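Local coordinates for protein TRAP dicarboxylate transporter-DctP subunit (Desulfovibrio salexigens, PDB 4N6D) that probably binds an organic acid solute in the periplasm and delivers it to a TRAP-type membrane transporter, at residues 113-118 / 227-232; 258-263 / 334-339. All coordinates share one frame; numbering follows the deposited sequence.

In the fold
Interactions 1 and 2, with centres 14 Å apart, meet helix 117-131 at different points. Interaction 1 lies where the chain enters this helix, beside a crossover between the two main sheets; interaction 2 lies alongside the helix and joins helix 249-285 to helix 322-337 directly through Arg260 and Tyr336, with Asp126 as a shared partner. The two contacts also touch directly: Glu337 OE2 probably accepts a hydrogen bond from Thr115 N at 2.8 Å, and Thr115 OG1 lies 3.9 Å from Lys339 NZ. Thus the C-terminal end of helix 322-337 is tied to the turn leading into helix 117-131. Neither contact includes Arg81, Met84 or Arg138, which line a pocket for the triiodinated phasing compound.

Interaction 1 of 2, residues 113-118 / 227-232; sequences GFTSST and ETNTAV
Thr115 and Asn229 bring their CA atoms nearest across the contact, 5.5 Å apart, and three waters link the polar groups of the two segments. Glu227, the first residue of 227-232, stands back from 113-118 and reaches it through one water: its OE2 receives a weak bond from this molecule, which also donates to Thr115 O and accepts from Asn229 ND2. Thr228 packs on Ile152 of strand 151-154, and its OG1 shares a hydrogen bond with Thr230 OG1 at 2.8 Å. Asn229 follows in a left-handed helical conformation (phi 48°, psi 55°). With CG anti to its carbonyl carbon (chi1 -82°), its amide extends beside Thr115, where ND2 lies 3.5 Å from the methyl CG2 and OD1 is 3.7 Å from Thr115 CA. At the root of the side chain, Asn229 CB packs against Phe114 O at 3.7 Å. A second water joins the main chains here, donating to Phe114 O at 2.7 Å and to Asn229 O at 2.9 Å. The next bridge runs through Thr230 O, hydrogen-bonded to a water that accepts from Gly113 N at 2.9 Å. Beyond Ala231, Val232 directs its CB toward 113-118 and packs on Ala120 of helix 117-131. The second loop carries the chain from strand 224-226 of the four-stranded sheet to strand 234-240 of the five-stranded sheet, an interdomain crossover of the kind that forms the hinge in periplasmic binding proteins; Asn151 OD1 of strand 151-154 is hydrogen-bonded to Asn229 N. On the other side of the contact, Ser116 occupies the N-cap position of helix 117-131, and Asp271 OD1 of helix 249-285 is hydrogen-bonded to Ser117 N in its first turn.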
loop_
_atom_site.group_PDB
_atom_site.type_symbol
_atom_site.label_atom_id
_atom_site.label_comp_id
_atom_site.label_asym_id
_atom_site.label_seq_id
_atom_site.Cartn_x
_atom_site.Cartn_y
_atom_site.Cartn_z
ATOM N N GLY A 113 12.323 -3.193 -1.404
ATOM C CA GLY A 113 12.642 -4.327 -0.558
ATOM C C GLY A 113 11.803 -4.510 0.693
ATOM O O GLY A 113 12.139 -5.349 1.520
ATOM N N PHE A 114 10.705 -3.771 0.857
ATOM C CA PHE A 114 9.847 -3.995 2.019
ATOM C C PHE A 114 9.151 -5.342 1.921
ATOM O O PHE A 114 8.715 -5.744 0.849
ATOM C CB PHE A 114 8.824 -2.861 2.161
ATOM C CG PHE A 114 9.418 -1.610 2.755
ATOM C CD1 PHE A 114 10.031 -0.664 1.940
ATOM C CD2 PHE A 114 9.408 -1.415 4.120
ATOM C CE1 PHE A 114 10.616 0.466 2.477
ATOM C CE2 PHE A 114 9.987 -0.262 4.677
ATOM C CZ PHE A 114 10.593 0.666 3.854
ATOM N N THR A 115 9.052 -6.046 3.043
ATOM C CA THR A 115 8.522 -7.414 3.015
ATOM C C THR A 115 7.254 -7.587 3.840
ATOM O O THR A 115 6.783 -8.708 4.035
ATOM C CB THR A 115 9.576 -8.405 3.533
ATOM O OG1 THR A 115 9.910 -8.079 4.880
ATOM C CG2 THR A 115 10.837 -8.350 2.676
ATOM N N SER A 116 6.692 -6.481 4.323
ATOM C CA SER A 116 5.441 -6.546 5.073
ATOM C C SER A 116 4.756 -5.197 5.047
ATOM O O SER A 116 5.405 -4.169 4.820
ATOM C CB SER A 116 5.659 -6.979 6.532
ATOM O OG SER A 116 6.246 -5.942 7.299
ATOM N N SER A 117 3.447 -5.218 5.284
ATOM C CA SER A 117 2.652 -4.004 5.405
ATOM C C SER A 117 3.044 -3.218 6.647
ATOM O O SER A 117 3.098 -1.989 6.617
ATOM C CB SER A 117 1.177 -4.381 5.478
ATOM O OG SER A 117 0.365 -3.210 5.618
ATOM N N THR A 118 3.346 -3.947 7.728
ATOM C CA THR A 118 3.695 -3.323 8.989
ATOM C C THR A 118 4.935 -2.458 8.851
ATOM O O THR A 118 4.924 -1.295 9.264
ATOM C CB THR A 118 3.894 -4.353 10.117
ATOM O OG1 THR A 118 2.677 -5.066 10.336
ATOM C CG2 THR A 118 4.267 -3.677 11.417
ATOM N N GLU A 227 6.845 -15.337 -3.870
ATOM C CA GLU A 227 6.995 -14.165 -3.019
ATOM C C GLU A 227 8.193 -13.335 -3.465
ATOM O O GLU A 227 9.343 -13.566 -3.087
ATOM C CB GLU A 227 7.112 -14.554 -1.545
ATOM C CG GLU A 227 6.833 -13.374 -0.599
ATOM C CD GLU A 227 6.805 -13.757 0.874
ATOM O OE1 GLU A 227 7.606 -14.640 1.263
ATOM O OE2 GLU A 227 5.969 -13.184 1.630
ATOM N N THR A 228 7.906 -12.381 -4.325
ATOM C CA THR A 228 8.908 -11.460 -4.840
ATOM C C THR A 228 9.028 -10.195 -3.983
ATOM O O THR A 228 10.032 -9.476 -4.081
ATOM C CB THR A 228 8.542 -11.011 -6.253
ATOM O OG1 THR A 228 7.215 -10.464 -6.242
ATOM C CG2 THR A 228 8.608 -12.166 -7.229
ATOM N N ASN A 229 8.019 -9.918 -3.157
ATOM C CA ASN A 229 8.010 -8.716 -2.314
ATOM C C ASN A 229 8.381 -7.474 -3.118
ATOM O O ASN A 229 9.282 -6.700 -2.763
ATOM C CB ASN A 229 8.944 -8.880 -1.098
ATOM C CG ASN A 229 8.283 -9.643 0.036
ATOM O OD1 ASN A 229 7.097 -9.451 0.305
ATOM N ND2 ASN A 229 9.027 -10.545 0.672
ATOM N N THR A 230 7.635 -7.257 -4.189
ATOM C CA THR A 230 8.086 -6.304 -5.196
ATOM C C THR A 230 7.973 -4.842 -4.764
ATOM O O THR A 230 8.948 -4.102 -4.792
ATOM C CB THR A 230 7.379 -6.572 -6.523
ATOM O OG1 THR A 230 7.790 -7.857 -6.989
ATOM C CG2 THR A 230 7.765 -5.535 -7.546
ATOM N N ALA A 231 6.789 -4.429 -4.352
ATOM C CA ALA A 231 6.551 -3.039 -3.999
ATOM C C ALA A 231 5.256 -3.030 -3.211
ATOM O O ALA A 231 4.479 -3.978 -3.300
ATOM C CB ALA A 231 6.390 -2.169 -5.259
ATOM N N VAL A 232 4.995 -1.915 -2.528
ATOM C CA VAL A 232 3.719 -1.680 -1.864
ATOM C C VAL A 232 3.046 -0.431 -2.451
ATOM O O VAL A 232 3.651 0.318 -3.223
ATOM C CB VAL A 232 3.894 -1.463 -0.328
ATOM C CG1 VAL A 232 4.565 -2.662 0.359
ATOM C CG2 VAL A 232 4.694 -0.198 -0.059
HETATM O O HOH W 1 11.437 -4.612 -3.774
HETATM O O HOH W 2 8.258 -4.347 -1.425
HETATM O O HOH W 3 7.541 -11.420 3.203
#

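Interaction 2 of 2, residues 258-263 / 334-339; sequences LGREQA and IKYEGK
Arg260 and Tyr336 extend from opposite directions to meet at the phenol oxygen, and they are the only pair in direct contact between 258-263 and 334-339. The stronger hydrogen bond runs from Arg260 NH2 to Tyr336 OH at 2.9 Å, with an N-H...O angle of 151°; the second, from Arg260 NH1 to Tyr336 OH at 3.3 Å, is weak. The oxygen thus sits at the guanidinium edge, near its plane, between the two terminal nitrogens. The guanidinium and phenol planes are 40° apart, and the groups meet at their edges, NH2 lying near the ring plane. Arg260 spans the gap with CG anti to the backbone N (chi1 -172°) and the chain extended as far as NE.

Among the ionic contacts, Asp126 of helix 117-131 is central. It forms salt bridges with Arg260 NH1 and Lys335 NZ and a hydrogen bond with Tyr336 OH. The two cationic nitrogens, Arg260 NH1 and Lys335 NZ, lie 5.0 Å apart around this shared carboxylate, which would be expected to offset their like charges.

Nonpolar packing completes the site: Lys335 CG lies over the centre of one face of the Tyr336 ring, while both Arg260 and Tyr336 touch Leu122. The result is a polar cluster joining three helices, including the long helix 249-285 that is a hallmark of TRAP solute-binding proteins.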
loop_
_atom_site.group_PDB
_atom_site.type_symbol
_atom_site.label_atom_id
_atom_site.label_comp_id
_atom_site.label_asym_id
_atom_site.label_seq_id
_atom_site.Cartn_x
_atom_site.Cartn_y
_atom_site.Cartn_z
ATOM N N LEU A 258 -2.856 9.265 17.573
ATOM C CA LEU A 258 -3.264 8.165 16.711
ATOM C C LEU A 258 -2.504 8.047 15.381
ATOM O O LEU A 258 -2.659 7.073 14.660
ATOM C CB LEU A 258 -4.765 8.238 16.412
ATOM C CG LEU A 258 -5.639 7.609 17.477
ATOM C CD1 LEU A 258 -7.076 8.107 17.331
ATOM C CD2 LEU A 258 -5.556 6.075 17.424
ATOM N N GLY A 259 -1.695 9.030 15.017
ATOM C CA GLY A 259 -1.073 8.961 13.700
ATOM C C GLY A 259 -0.157 7.748 13.562
ATOM O O GLY A 259 -0.323 6.903 12.675
ATOM N N ARG A 260 0.834 7.659 14.437
ATOM C CA ARG A 260 1.732 6.510 14.403
ATOM C C ARG A 260 0.997 5.216 14.765
ATOM O O ARG A 260 1.212 4.167 14.146
ATOM C CB ARG A 260 2.918 6.711 15.349
ATOM C CG ARG A 260 3.958 5.630 15.189
ATOM C CD ARG A 260 4.823 5.530 16.434
ATOM N NE ARG A 260 5.659 4.336 16.364
ATOM C CZ ARG A 260 6.742 4.248 15.616
ATOM N NH1 ARG A 260 7.138 5.301 14.915
ATOM N NH2 ARG A 260 7.446 3.118 15.593
ATOM N N GLU A 261 0.124 5.286 15.760
ATOM C CA GLU A 261 -0.597 4.108 16.213
ATOM C C GLU A 261 -1.392 3.515 15.061
ATOM O O GLU A 261 -1.435 2.303 14.877
ATOM C CB GLU A 261 -1.587 4.441 17.326
ATOM C CG GLU A 261 -0.996 4.971 18.600
ATOM C CD GLU A 261 -2.021 5.034 19.727
ATOM O OE1 GLU A 261 -3.069 4.368 19.599
ATOM O OE2 GLU A 261 -1.754 5.733 20.735
ATOM N N GLN A 262 -2.079 4.369 14.310
ATOM C CA GLN A 262 -2.947 3.876 13.247
ATOM C C GLN A 262 -2.144 3.319 12.075
ATOM O O GLN A 262 -2.584 2.374 11.410
ATOM C CB GLN A 262 -3.941 4.959 12.800
ATOM C CG GLN A 262 -5.044 4.464 11.891
ATOM C CD GLN A 262 -6.001 3.551 12.593
ATOM O OE1 GLN A 262 -6.004 3.471 13.810
ATOM N NE2 GLN A 262 -6.841 2.873 11.827
ATOM N N ALA A 263 -0.972 3.895 11.815
ATOM C CA ALA A 263 -0.078 3.352 10.800
ATOM C C ALA A 263 0.281 1.898 11.182
ATOM O O ALA A 263 0.182 0.968 10.364
ATOM C CB ALA A 263 1.188 4.215 10.688
ATOM N N ILE A 334 15.325 -1.177 7.555
ATOM C CA ILE A 334 16.111 -1.973 8.484
ATOM C C ILE A 334 15.589 -1.813 9.923
ATOM O O ILE A 334 15.564 -2.773 10.704
ATOM C CB ILE A 334 17.591 -1.608 8.386
ATOM C CG1 ILE A 334 18.111 -1.990 7.013
ATOM C CG2 ILE A 334 18.410 -2.368 9.434
ATOM C CD1 ILE A 334 19.510 -1.468 6.706
ATOM N N LYS A 335 15.213 -0.602 10.300
ATOM C CA LYS A 335 14.672 -0.389 11.645
ATOM C C LYS A 335 13.471 -1.308 11.934
ATOM O O LYS A 335 13.320 -1.825 13.046
ATOM C CB LYS A 335 14.239 1.078 11.796
ATOM C CG LYS A 335 13.597 1.451 13.125
ATOM C CD LYS A 335 13.227 2.945 13.053
ATOM C CE LYS A 335 12.528 3.475 14.287
ATOM N NZ LYS A 335 12.061 4.882 13.988
ATOM N N TYR A 336 12.610 -1.500 10.945
ATOM C CA TYR A 336 11.357 -2.210 11.169
ATOM C C TYR A 336 11.382 -3.666 10.738
ATOM O O TYR A 336 10.510 -4.452 11.157
ATOM C CB TYR A 336 10.185 -1.445 10.511
ATOM C CG TYR A 336 9.910 -0.156 11.248
ATOM C CD1 TYR A 336 9.465 -0.175 12.552
ATOM C CD2 TYR A 336 10.112 1.081 10.651
ATOM C CE1 TYR A 336 9.251 0.993 13.251
ATOM C CE2 TYR A 336 9.900 2.259 11.342
ATOM C CZ TYR A 336 9.461 2.207 12.646
ATOM O OH TYR A 336 9.236 3.370 13.342
ATOM N N GLU A 337 12.389 -4.039 9.939
ATOM C CA GLU A 337 12.495 -5.410 9.428
ATOM C C GLU A 337 13.772 -6.083 9.827
ATOM O O GLU A 337 13.771 -7.276 10.096
ATOM C CB GLU A 337 12.502 -5.475 7.897
ATOM C CG GLU A 337 11.401 -4.784 7.227
ATOM C CD GLU A 337 11.232 -5.163 5.760
ATOM O OE1 GLU A 337 12.089 -5.854 5.154
ATOM O OE2 GLU A 337 10.195 -4.756 5.222
ATOM N N GLY A 338 14.856 -5.313 9.838
ATOM C CA GLY A 338 16.209 -5.856 9.834
ATOM C C GLY A 338 16.279 -7.349 10.090
ATOM O O GLY A 338 15.775 -7.799 11.116
ATOM N N LYS A 339 16.939 -8.099 9.196
ATOM C CA LYS A 339 17.123 -9.552 9.380
ATOM C C LYS A 339 18.503 -9.925 9.884
ATOM O O LYS A 339 18.715 -11.068 10.304
ATOM C CB LYS A 339 16.912 -10.324 8.069
ATOM C CG LYS A 339 15.483 -10.347 7.589
ATOM C CD LYS A 339 15.142 -9.008 7.024
ATOM C CE LYS A 339 13.811 -9.019 6.315
ATOM N NZ LYS A 339 13.748 -7.785 5.563
#